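Local structure of dimethyl-sulfide monooxygenase (Hyphomicrobium sulfonivorans, 6AK1) at residues 34-39 against 86-91; 71-74 against 79-82; 268-273 against 445-450. The protein catalyses the NADH- and oxygen-dependent oxidation of dimethyl sulfide to methanethiol and formaldehyde, with FMN as cofactor, in the first step of dimethyl sulfide degradation. One frame throughout, in Å; residues are numbered along the deposited sequence.

Near the N terminus, after strand 6-12, residues 34-39, at the start of helix 36-48, meet residues 86-91, so that interaction 1 closes a long loop that holds strand 53-57 and helix 71-75. Within that loop, residues 71-74 and 79-82 come together as interaction 2, which folds helix 71-75 back on the chain just after it. Both belong to the early part of the TIM barrel, and their centres are 20 Å apart. Interaction 3 opens only later in the sequence: residues 268-273, leading into strand 276-284, meet residues 445-450 of the C-terminal region. It lies across the chain's centre from the other two and joins the C-terminal region to the barrel.

Interaction 1: 34-39 against 86-91; sequences NDLEYW and FGAISA
The backbones of Leu36 and Ala88 come closest here, their CA atoms 6.6 Å apart, where the first turn of helix 36-48 faces a type I beta turn, Phe86 to Ile89, that leads into helix 89-94. In the TIM barrel these two helices stand on successive connections, between strands 6-12 and 53-57 and between strands 53-57 and 100-106, and the contact joins their N-terminal ends. It is wholly apolar. Leu36 reaches across with one branch: CG lies anti to the backbone N (chi1 -164°), and the turn at chi2 then brings CD1 to the second segment, although the CB itself does not point there. CD1 rests against two methyl groups, 3.7 Å from Ala91 CB and 4.0 Å from Ala88 CB. These alanines, three residues apart, both meet the same leucine methyl.

Trp39, one helical turn after Leu36, meets the same Ala88 methyl from another direction. Its CB approaches Ala88 CB to 3.9 Å, and the methyl also lies 4.0 Å from Trp39 CG, at the root of the indole, in an oblique position relative to the ring. Ala88 CB is thus shared between the leucine branch and the base of the tryptophan. The indole is fixed at its polar end by a hydrogen bond from NE1 to the carbonyl O of Tyr33. Trp39 is buried, and its side chain is about 10 Å from that of Asp58, a probable FMN ligand by similarity, which puts the contact in the neighbourhood of the probable cofactor site. Tyr38, whose hydroxyl is hydrogen-bonded to Asp11 and Thr401, turns an edge to the indole: Tyr38 CD2 sits 3.5 Å above the plane of the Trp39 ring, over its centre.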
loop_
_atom_site.group_PDB
_atom_site.type_symbol
_atom_site.label_atom_id
_atom_site.label_comp_id
_atom_site.label_asym_id
_atom_site.label_seq_id
_atom_site.Cartn_x
_atom_site.Cartn_y
_atom_site.Cartn_z
ATOM N N ASN A 34 17.483 5.987 -4.807
ATOM C CA ASN A 34 17.498 7.189 -5.629
ATOM C C ASN A 34 18.054 6.940 -7.033
ATOM O O ASN A 34 18.273 7.903 -7.779
ATOM C CB ASN A 34 18.291 8.298 -4.926
ATOM C CG ASN A 34 19.781 7.990 -4.833
ATOM O OD1 ASN A 34 20.186 6.849 -4.599
ATOM N ND2 ASN A 34 20.603 9.013 -5.022
ATOM N N ASP A 35 18.271 5.677 -7.405
ATOM C CA ASP A 35 18.737 5.286 -8.734
ATOM C C ASP A 35 17.578 4.712 -9.542
ATOM O O ASP A 35 16.882 3.804 -9.080
ATOM C CB ASP A 35 19.857 4.238 -8.643
ATOM C CG ASP A 35 21.156 4.812 -8.108
ATOM O OD1 ASP A 35 21.342 6.047 -8.186
ATOM O OD2 ASP A 35 22.008 4.027 -7.632
ATOM N N LEU A 36 17.392 5.219 -10.760
ATOM C CA LEU A 36 16.325 4.699 -11.612
ATOM C C LEU A 36 16.505 3.212 -11.886
ATOM O O LEU A 36 15.513 2.476 -11.930
ATOM C CB LEU A 36 16.263 5.491 -12.927
ATOM C CG LEU A 36 15.004 5.353 -13.782
ATOM C CD1 LEU A 36 13.769 5.366 -12.909
ATOM C CD2 LEU A 36 14.909 6.497 -14.792
ATOM N N GLU A 37 17.763 2.745 -12.019
ATOM C CA GLU A 37 18.030 1.344 -12.349
ATOM C C GLU A 37 17.598 0.388 -11.243
ATOM O O GLU A 37 17.247 -0.757 -11.539
ATOM C CB GLU A 37 19.516 1.118 -12.652
ATOM C CG GLU A 37 20.037 1.843 -13.903
ATOM C CD GLU A 37 20.292 3.346 -13.685
ATOM O OE1 GLU A 37 20.329 3.800 -12.514
ATOM O OE2 GLU A 37 20.447 4.076 -14.699
ATOM N N TYR A 38 17.636 0.809 -9.972
ATOM C CA TYR A 38 17.131 -0.066 -8.915
ATOM C C TYR A 38 15.666 -0.400 -9.153
ATOM O O TYR A 38 15.257 -1.561 -9.077
ATOM C CB TYR A 38 17.311 0.577 -7.528
ATOM C CG TYR A 38 16.542 -0.147 -6.426
ATOM C CD1 TYR A 38 17.090 -1.248 -5.767
ATOM C CD2 TYR A 38 15.253 0.256 -6.064
ATOM C CE1 TYR A 38 16.389 -1.917 -4.779
ATOM C CE2 TYR A 38 14.540 -0.420 -5.084
ATOM C CZ TYR A 38 15.115 -1.505 -4.446
ATOM O OH TYR A 38 14.420 -2.161 -3.457
ATOM N N TRP A 39 14.866 0.612 -9.484
ATOM C CA TRP A 39 13.431 0.399 -9.621
ATOM C C TRP A 39 13.083 -0.383 -10.883
ATOM O O TRP A 39 12.218 -1.265 -10.839
ATOM C CB TRP A 39 12.714 1.742 -9.567
ATOM C CG TRP A 39 12.916 2.366 -8.222
ATOM C CD1 TRP A 39 13.802 3.352 -7.898
ATOM C CD2 TRP A 39 12.251 1.998 -7.001
ATOM N NE1 TRP A 39 13.714 3.631 -6.551
ATOM C CE2 TRP A 39 12.764 2.819 -5.983
ATOM C CE3 TRP A 39 11.273 1.040 -6.671
ATOM C CZ2 TRP A 39 12.334 2.714 -4.641
ATOM C CZ3 TRP A 39 10.833 0.950 -5.344
ATOM C CH2 TRP A 39 11.364 1.782 -4.350
ATOM N N PHE A 86 5.720 8.414 -6.800
ATOM C CA PHE A 86 5.261 8.505 -8.183
ATOM C C PHE A 86 6.423 8.556 -9.161
ATOM O O PHE A 86 6.223 8.331 -10.359
ATOM C CB PHE A 86 4.396 9.756 -8.389
ATOM C CG PHE A 86 3.019 9.672 -7.781
ATOM C CD1 PHE A 86 2.843 9.714 -6.405
ATOM C CD2 PHE A 86 1.890 9.607 -8.595
ATOM C CE1 PHE A 86 1.561 9.663 -5.842
ATOM C CE2 PHE A 86 0.607 9.562 -8.040
ATOM C CZ PHE A 86 0.445 9.585 -6.658
ATOM N N GLY A 87 7.632 8.831 -8.668
ATOM C CA GLY A 87 8.712 9.241 -9.551
ATOM C C GLY A 87 9.110 8.202 -10.585
ATOM O O GLY A 87 9.312 8.533 -11.754
ATOM N N ALA A 88 9.263 6.946 -10.173
ATOM C CA ALA A 88 9.817 5.915 -11.049
ATOM C C ALA A 88 8.758 5.027 -11.695
ATOM O O ALA A 88 9.117 4.069 -12.381
ATOM C CB ALA A 88 10.805 5.043 -10.273
ATOM N N ILE A 89 7.468 5.322 -11.501
ATOM C CA ILE A 89 6.419 4.410 -11.957
ATOM C C ILE A 89 6.482 4.212 -13.470
ATOM O O ILE A 89 6.438 3.077 -13.964
ATOM C CB ILE A 89 5.031 4.909 -11.513
ATOM C CG1 ILE A 89 4.972 5.029 -9.994
ATOM C CG2 ILE A 89 3.928 3.958 -12.041
ATOM C CD1 ILE A 89 5.275 3.740 -9.282
ATOM N N SER A 90 6.567 5.307 -14.237
ATOM C CA SER A 90 6.484 5.161 -15.695
ATOM C C SER A 90 7.671 4.384 -16.247
ATOM O O SER A 90 7.509 3.546 -17.138
ATOM C CB SER A 90 6.389 6.527 -16.387
ATOM O OG SER A 90 7.568 7.280 -16.188
ATOM N N ALA A 91 8.874 4.647 -15.733
ATOM C CA ALA A 91 10.026 3.851 -16.144
ATOM C C ALA A 91 9.791 2.366 -15.874
ATOM O O ALA A 91 10.128 1.520 -16.713
ATOM C CB ALA A 91 11.292 4.333 -15.430
#

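Interaction 2: 71-74 against 79-82; sequences EMAL and QVPV
A small apolar contact, made by Val80 against Ala73 and Leu74, folds the loop after helix 71-75 back onto that helix. The backbones stay apart, the Leu74 and Val80 CA atoms being 6.1 Å from each other, and the valine spans the gap with both of its methyls. CG1 takes the position between the backbone N and the carbonyl carbon (chi1 61°), from which it reaches Leu74 CD2 at 3.9 Å and Ala73 CB at 4.1 Å. The same methyl lies 3.8 Å from the carbonyl O of Ala73, so it meets backbone as well as side chain. Val80 CG2 also touches Leu74 CD2, at 3.9 Å; a single leucine methyl therefore packs against both branches of the valine. All of this belongs to the long connection that follows strand 53-57 of the TIM barrel and precedes helix 89-94. Ala73 is buried, with helix 305-316 touching it through Ala310, whereas Leu74 is exposed. A cis peptide bond joins Val80 to Pro81, while the preceding Gln79 points its CB away from the helix and hydrogen-bonds through its amide to Tyr63 OH and the carbonyl O of His17.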
loop_
_atom_site.group_PDB
_atom_site.type_symbol
_atom_site.label_atom_id
_atom_site.label_comp_id
_atom_site.label_asym_id
_atom_site.label_seq_id
_atom_site.Cartn_x
_atom_site.Cartn_y
_atom_site.Cartn_z
ATOM N N GLU A 71 17.840 12.474 14.631
ATOM C CA GLU A 71 19.237 12.177 14.325
ATOM C C GLU A 71 19.480 10.677 14.161
ATOM O O GLU A 71 20.204 10.260 13.251
ATOM C CB GLU A 71 20.178 12.737 15.390
ATOM C CG GLU A 71 21.620 12.287 15.124
ATOM C CD GLU A 71 22.606 12.615 16.226
ATOM O OE1 GLU A 71 22.179 12.838 17.379
ATOM O OE2 GLU A 71 23.822 12.638 15.931
ATOM N N MET A 72 18.907 9.851 15.031
ATOM C CA MET A 72 19.123 8.415 14.883
ATOM C C MET A 72 18.496 7.884 13.596
ATOM O O MET A 72 19.046 6.967 12.977
ATOM C CB MET A 72 18.583 7.673 16.100
ATOM C CG MET A 72 19.334 8.030 17.404
ATOM S SD MET A 72 21.134 7.847 17.270
ATOM C CE MET A 72 21.654 9.529 17.429
ATOM N N ALA A 73 17.365 8.460 13.169
ATOM C CA ALA A 73 16.761 8.065 11.897
ATOM C C ALA A 73 17.648 8.445 10.711
ATOM O O ALA A 73 17.774 7.675 9.754
ATOM C CB ALA A 73 15.377 8.700 11.753
ATOM N N LEU A 74 18.274 9.624 10.756
ATOM C CA LEU A 74 19.199 10.013 9.690
ATOM C C LEU A 74 20.421 9.098 9.642
ATOM O O LEU A 74 20.916 8.763 8.555
ATOM C CB LEU A 74 19.637 11.468 9.880
ATOM C CG LEU A 74 18.580 12.529 9.571
ATOM C CD1 LEU A 74 18.952 13.885 10.212
ATOM C CD2 LEU A 74 18.384 12.682 8.054
ATOM N N GLN A 79 13.688 5.608 6.837
ATOM C CA GLN A 79 12.645 6.294 6.072
ATOM C C GLN A 79 12.961 7.773 5.866
ATOM O O GLN A 79 12.072 8.569 5.557
ATOM C CB GLN A 79 11.267 6.079 6.719
ATOM C CG GLN A 79 10.887 4.577 6.769
ATOM C CD GLN A 79 9.425 4.324 7.146
ATOM O OE1 GLN A 79 8.586 5.227 7.084
ATOM N NE2 GLN A 79 9.122 3.087 7.551
ATOM N N VAL A 80 14.230 8.146 6.029
ATOM C CA VAL A 80 14.740 9.430 5.587
ATOM C C VAL A 80 16.178 9.191 5.102
ATOM O O VAL A 80 16.953 8.529 5.779
ATOM C CB VAL A 80 14.667 10.510 6.707
ATOM C CG1 VAL A 80 15.499 10.117 7.935
ATOM C CG2 VAL A 80 15.104 11.885 6.166
ATOM N N PRO A 81 16.530 9.685 3.902
ATOM C CA PRO A 81 15.702 10.414 2.928
ATOM C C PRO A 81 14.592 9.566 2.319
ATOM O O PRO A 81 14.706 8.347 2.268
ATOM C CB PRO A 81 16.713 10.834 1.848
ATOM C CG PRO A 81 17.831 9.816 1.967
ATOM C CD PRO A 81 17.922 9.522 3.437
ATOM N N VAL A 82 13.512 10.206 1.873
ATOM C CA VAL A 82 12.432 9.501 1.194
ATOM C C VAL A 82 12.012 10.329 -0.019
ATOM O O VAL A 82 11.748 11.529 0.101
ATOM C CB VAL A 82 11.242 9.227 2.136
ATOM C CG1 VAL A 82 10.807 10.497 2.812
ATOM C CG2 VAL A 82 10.065 8.584 1.374
#

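Interaction 3: 268-273 against 445-450; sequences AGRSRD and STHPAA
Thr446 OG1 is bridged to the opposite segment by water 1, which lies 2.8 Å from this hydroxyl and accepts a 2.7 Å hydrogen bond from Arg270 NE, at the edge of the guanidinium and in its plane; water 2, less certainly placed, lies between the hydroxyl and Ser271 OG. The Thr446 side chain also packs on the backbone, its CB 3.3 Å from Gly269 O. Gly269, at positive phi, is the C-prime residue of the Schellman motif that ends helix 251-267. Arg270, its chain bent at chi3 (67°), runs beside His447, and the flat groups stand nearly perpendicular, at 84°: His447 CD2 lies over one guanidinium face, 3.6 Å from Arg270 NH2. His447 ND1 accepts a 2.9 Å bond from Ala449 N, while its NE2 bonds to the carbonyl O of Asn240, consistent with a neutral ring. A leucine in place of His447 would probably leave Ala449 N and the Asn240 carbonyl without these partners. The guanidinium bonds the carbonyls of Ala238 and Ala241, so both segments meet the end of helix 232-240, with Tyr169 of helix 157-174 against the histidine and strand 276-284 following residues 268-273.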
loop_
_atom_site.group_PDB
_atom_site.type_symbol
_atom_site.label_atom_id
_atom_site.label_comp_id
_atom_site.label_asym_id
_atom_site.label_seq_id
_atom_site.Cartn_x
_atom_site.Cartn_y
_atom_site.Cartn_z
ATOM N N ALA A 268 -21.263 -3.317 4.838
ATOM C CA ALA A 268 -21.223 -2.183 3.923
ATOM C C ALA A 268 -21.871 -2.480 2.577
ATOM O O ALA A 268 -21.777 -1.653 1.671
ATOM C CB ALA A 268 -19.774 -1.722 3.705
ATOM N N GLY A 269 -22.517 -3.631 2.422
ATOM C CA GLY A 269 -23.196 -3.950 1.183
ATOM C C GLY A 269 -22.371 -4.703 0.163
ATOM O O GLY A 269 -22.782 -4.795 -1.000
ATOM N N ARG A 270 -21.228 -5.252 0.556
ATOM C CA ARG A 270 -20.323 -5.930 -0.359
ATOM C C ARG A 270 -20.253 -7.414 -0.000
ATOM O O ARG A 270 -20.882 -7.874 0.958
ATOM C CB ARG A 270 -18.948 -5.260 -0.313
ATOM C CG ARG A 270 -19.004 -3.730 -0.349
ATOM C CD ARG A 270 -17.617 -3.099 -0.093
ATOM N NE ARG A 270 -16.646 -3.372 -1.161
ATOM C CZ ARG A 270 -15.339 -3.152 -1.047
ATOM N NH1 ARG A 270 -14.858 -2.654 0.084
ATOM N NH2 ARG A 270 -14.510 -3.429 -2.051
ATOM N N SER A 271 -19.493 -8.168 -0.786
ATOM C CA SER A 271 -19.261 -9.583 -0.526
ATOM C C SER A 271 -18.064 -9.781 0.398
ATOM O O SER A 271 -17.186 -8.924 0.512
ATOM C CB SER A 271 -19.007 -10.346 -1.826
ATOM O OG SER A 271 -20.074 -10.169 -2.720
ATOM N N ARG A 272 -18.018 -10.960 1.030
ATOM C CA ARG A 272 -16.875 -11.297 1.869
ATOM C C ARG A 272 -15.587 -11.385 1.054
ATOM O O ARG A 272 -14.500 -11.131 1.588
ATOM C CB ARG A 272 -17.142 -12.606 2.611
ATOM C CG ARG A 272 -18.420 -12.573 3.429
ATOM C CD ARG A 272 -18.592 -13.833 4.277
ATOM N NE ARG A 272 -17.615 -13.926 5.360
ATOM C CZ ARG A 272 -17.710 -13.257 6.506
ATOM N NH1 ARG A 272 -18.732 -12.438 6.722
ATOM N NH2 ARG A 272 -16.781 -13.398 7.438
ATOM N N ASP A 273 -15.681 -11.730 -0.231
ATOM C CA ASP A 273 -14.509 -11.824 -1.089
ATOM C C ASP A 273 -14.270 -10.560 -1.917
ATOM O O ASP A 273 -13.461 -10.584 -2.845
ATOM C CB ASP A 273 -14.621 -13.053 -2.003
ATOM C CG ASP A 273 -15.785 -12.966 -2.981
ATOM O OD1 ASP A 273 -16.712 -12.162 -2.747
ATOM O OD2 ASP A 273 -15.775 -13.711 -3.990
ATOM N N SER A 445 -20.293 -3.472 -8.758
ATOM C CA SER A 445 -21.464 -2.611 -8.608
ATOM C C SER A 445 -21.787 -2.316 -7.147
ATOM O O SER A 445 -22.455 -1.314 -6.866
ATOM C CB SER A 445 -22.677 -3.242 -9.287
ATOM O OG SER A 445 -23.023 -4.441 -8.627
ATOM N N THR A 446 -21.320 -3.148 -6.213
ATOM C CA THR A 446 -21.469 -2.895 -4.781
ATOM C C THR A 446 -20.373 -1.993 -4.220
ATOM O O THR A 446 -20.424 -1.643 -3.035
ATOM C CB THR A 446 -21.478 -4.215 -3.992
ATOM O OG1 THR A 446 -20.210 -4.877 -4.132
ATOM C CG2 THR A 446 -22.601 -5.144 -4.485
ATOM N N HIS A 447 -19.370 -1.613 -5.040
ATOM C CA HIS A 447 -18.336 -0.718 -4.536
ATOM C C HIS A 447 -18.870 0.711 -4.530
ATOM O O HIS A 447 -19.600 1.089 -5.442
ATOM C CB HIS A 447 -17.072 -0.800 -5.400
ATOM C CG HIS A 447 -15.908 -0.047 -4.836
ATOM N ND1 HIS A 447 -15.773 1.321 -4.966
ATOM C CD2 HIS A 447 -14.846 -0.464 -4.106
ATOM C CE1 HIS A 447 -14.675 1.711 -4.343
ATOM N NE2 HIS A 447 -14.095 0.648 -3.810
ATOM N N PRO A 448 -18.532 1.519 -3.517
ATOM C CA PRO A 448 -19.107 2.874 -3.449
ATOM C C PRO A 448 -18.794 3.737 -4.659
ATOM O O PRO A 448 -19.561 4.662 -4.947
ATOM C CB PRO A 448 -18.500 3.459 -2.164
ATOM C CG PRO A 448 -17.310 2.585 -1.847
ATOM C CD PRO A 448 -17.660 1.227 -2.364
ATOM N N ALA A 449 -17.702 3.464 -5.385
ATOM C CA ALA A 449 -17.413 4.215 -6.605
ATOM C C ALA A 449 -18.453 3.959 -7.695
ATOM O O ALA A 449 -18.727 4.845 -8.518
ATOM C CB ALA A 449 -16.014 3.865 -7.121
ATOM N N ALA A 450 -19.048 2.762 -7.712
ATOM C CA ALA A 450 -19.987 2.396 -8.771
ATOM C C ALA A 450 -21.254 3.251 -8.776
ATOM O O ALA A 450 -21.938 3.313 -9.799
ATOM C CB ALA A 450 -20.364 0.923 -8.642
HETATM O O HOH W 1 -17.584 -4.175 -3.544
HETATM O O HOH W 2 -20.394 -7.400 -4.215
#